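Local coordinates for FrpC operon protein (Neisseria meningitidis, PDB 5EDF) that is an iron-regulated meningococcal protein that binds the RTX protein FrpC and may take part in adhesion, though its precise function is unknown, at residues Met28-Gly33 / Ile61-Tyr66. Numbering follows the deposited sequence.
Sequences MVIPYG and IEISVY
Hydrophobic side chains of M28 and I30 meet those of I61 and I63 in a buried sheet-on-sheet contact, joining the small mixed sheet near the N-terminus to the large antiparallel sheet of the novel fold of FrpD. The spacing supports packing between layers over edge-to-edge pairing: the axes of strands 28-31 and 61-66 approach to 10.2 Å, their directions differ by 30°, and no hydrogen bond links the segments. The backbone bonds of M28 and I30 go instead to F21 and V19 in the neighbouring strand 18-23. I30 and I61 carry most of the contact and reach for each other tip to tip, CD1 of I30 lying 3.7 Å from CD1 of I61. Both extend the CG1 branch opposite the carbonyl carbon (chi1 -57° in I30, nearly the same in I61), and near-straight second torsions carry each terminal methyl on across the interface. The CG2 methyl of I61 adds a second touch, 3.9 Å from CD1 of I30. F21 and F23 also touch I61, while F222 and V223 of helix 205-224 pack on M28. M28, a selenomethionine, bends at its third torsion (-102°) and crosses I61 at a slant, with SE of M28 4.0 Å from CD1 of I61. Farther along, CD1 of I30 also lies 4.1 Å from CG2 of I63.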
loop_
_atom_site.group_PDB
_atom_site.type_symbol
_atom_site.label_atom_id
_atom_site.label_comp_id
_atom_site.label_asym_id
_atom_site.label_seq_id
_atom_site.Cartn_x
_atom_site.Cartn_y
_atom_site.Cartn_z
HETATM N N MSE A 28 12.274 -12.881 -2.486
HETATM C CA MSE A 28 11.750 -11.683 -3.069
HETATM C C MSE A 28 12.931 -10.785 -3.303
HETATM O O MSE A 28 13.764 -10.616 -2.393
HETATM C CB MSE A 28 10.814 -11.009 -2.089
HETATM C CG MSE A 28 9.966 -9.963 -2.676
HETATM SE SE MSE A 28 8.356 -9.549 -1.620
HETATM C CE MSE A 28 6.952 -10.489 -2.594
ATOM N N VAL A 29 13.021 -10.198 -4.485
ATOM C CA VAL A 29 14.171 -9.364 -4.862
ATOM C C VAL A 29 13.630 -7.960 -5.146
ATOM O O VAL A 29 12.830 -7.796 -6.058
ATOM C CB VAL A 29 14.932 -9.923 -6.080
ATOM C CG1 VAL A 29 16.055 -8.977 -6.482
ATOM C CG2 VAL A 29 15.486 -11.291 -5.735
ATOM N N ILE A 30 14.007 -6.975 -4.323
ATOM C CA ILE A 30 13.358 -5.664 -4.309
ATOM C C ILE A 30 14.340 -4.591 -4.716
ATOM O O ILE A 30 15.386 -4.456 -4.079
ATOM C CB ILE A 30 12.802 -5.361 -2.911
ATOM C CG1 ILE A 30 11.827 -6.471 -2.504
ATOM C CG2 ILE A 30 12.097 -3.972 -2.884
ATOM C CD1 ILE A 30 11.066 -6.213 -1.214
ATOM N N PRO A 31 14.017 -3.786 -5.745
ATOM C CA PRO A 31 14.880 -2.623 -6.019
ATOM C C PRO A 31 15.015 -1.737 -4.791
ATOM O O PRO A 31 14.014 -1.457 -4.115
ATOM C CB PRO A 31 14.180 -1.911 -7.171
ATOM C CG PRO A 31 13.358 -3.000 -7.835
ATOM C CD PRO A 31 12.900 -3.868 -6.687
ATOM N N TYR A 32 16.228 -1.346 -4.443
ATOM C CA TYR A 32 16.489 -0.837 -3.120
ATOM C C TYR A 32 15.858 0.496 -2.831
ATOM O O TYR A 32 15.667 0.846 -1.652
ATOM C CB TYR A 32 17.994 -0.854 -2.812
ATOM C CG TYR A 32 18.828 0.281 -3.324
ATOM C CD1 TYR A 32 18.777 0.737 -4.639
ATOM C CD2 TYR A 32 19.766 0.874 -2.490
ATOM C CE1 TYR A 32 19.604 1.763 -5.086
ATOM C CE2 TYR A 32 20.580 1.860 -2.931
ATOM C CZ TYR A 32 20.524 2.315 -4.226
ATOM O OH TYR A 32 21.371 3.299 -4.687
ATOM N N GLY A 33 15.484 1.258 -3.855
ATOM C CA GLY A 33 14.783 2.497 -3.657
ATOM C C GLY A 33 13.403 2.397 -3.052
ATOM O O GLY A 33 12.859 3.397 -2.610
ATOM N N ILE A 61 8.200 -7.439 5.196
ATOM C CA ILE A 61 8.927 -6.363 4.554
ATOM C C ILE A 61 8.000 -5.168 4.497
ATOM O O ILE A 61 6.825 -5.330 4.167
ATOM C CB ILE A 61 9.335 -6.710 3.105
ATOM C CG1 ILE A 61 10.136 -8.025 3.053
ATOM C CG2 ILE A 61 10.148 -5.538 2.488
ATOM C CD1 ILE A 61 10.351 -8.507 1.627
ATOM N N GLU A 62 8.496 -3.978 4.804
ATOM C CA GLU A 62 7.722 -2.748 4.727
ATOM C C GLU A 62 8.359 -1.869 3.692
ATOM O O GLU A 62 9.364 -1.212 3.958
ATOM C CB GLU A 62 7.629 -2.030 6.088
ATOM C CG GLU A 62 6.721 -0.806 6.076
ATOM C CD GLU A 62 6.572 -0.163 7.422
ATOM O OE1 GLU A 62 7.484 -0.307 8.277
ATOM O OE2 GLU A 62 5.533 0.499 7.651
ATOM N N ILE A 63 7.848 -1.886 2.470
ATOM C CA ILE A 63 8.323 -0.975 1.429
ATOM C C ILE A 63 7.647 0.375 1.571
ATOM O O ILE A 63 6.586 0.476 2.215
ATOM C CB ILE A 63 8.124 -1.553 0.007
ATOM C CG1 ILE A 63 6.652 -1.694 -0.379
ATOM C CG2 ILE A 63 8.890 -2.870 -0.150
ATOM C CD1 ILE A 63 6.440 -1.922 -1.905
ATOM N N SER A 64 8.234 1.400 0.981
ATOM C CA SER A 64 7.681 2.742 1.033
ATOM C C SER A 64 7.673 3.288 -0.378
ATOM O O SER A 64 8.655 3.202 -1.094
ATOM C CB SER A 64 8.483 3.625 2.013
ATOM O OG SER A 64 8.553 3.095 3.326
ATOM N N VAL A 65 6.530 3.828 -0.786
ATOM C CA VAL A 65 6.365 4.410 -2.112
ATOM C C VAL A 65 5.883 5.849 -2.058
ATOM O O VAL A 65 4.997 6.204 -1.268
ATOM C CB VAL A 65 5.409 3.600 -2.984
ATOM C CG1 VAL A 65 5.957 2.186 -3.297
ATOM C CG2 VAL A 65 4.021 3.463 -2.319
ATOM N N TYR A 66 6.485 6.678 -2.887
ATOM C CA TYR A 66 5.994 8.018 -3.111
ATOM C C TYR A 66 4.876 7.948 -4.137
ATOM O O TYR A 66 5.022 7.297 -5.184
ATOM C CB TYR A 66 7.126 8.924 -3.623
ATOM C CG TYR A 66 6.726 10.313 -4.075
ATOM C CD1 TYR A 66 6.223 11.240 -3.185
ATOM C CD2 TYR A 66 6.858 10.685 -5.382
ATOM C CE1 TYR A 66 5.871 12.504 -3.587
ATOM C CE2 TYR A 66 6.535 11.963 -5.779
ATOM C CZ TYR A 66 6.022 12.851 -4.884
ATOM O OH TYR A 66 5.678 14.150 -5.291
#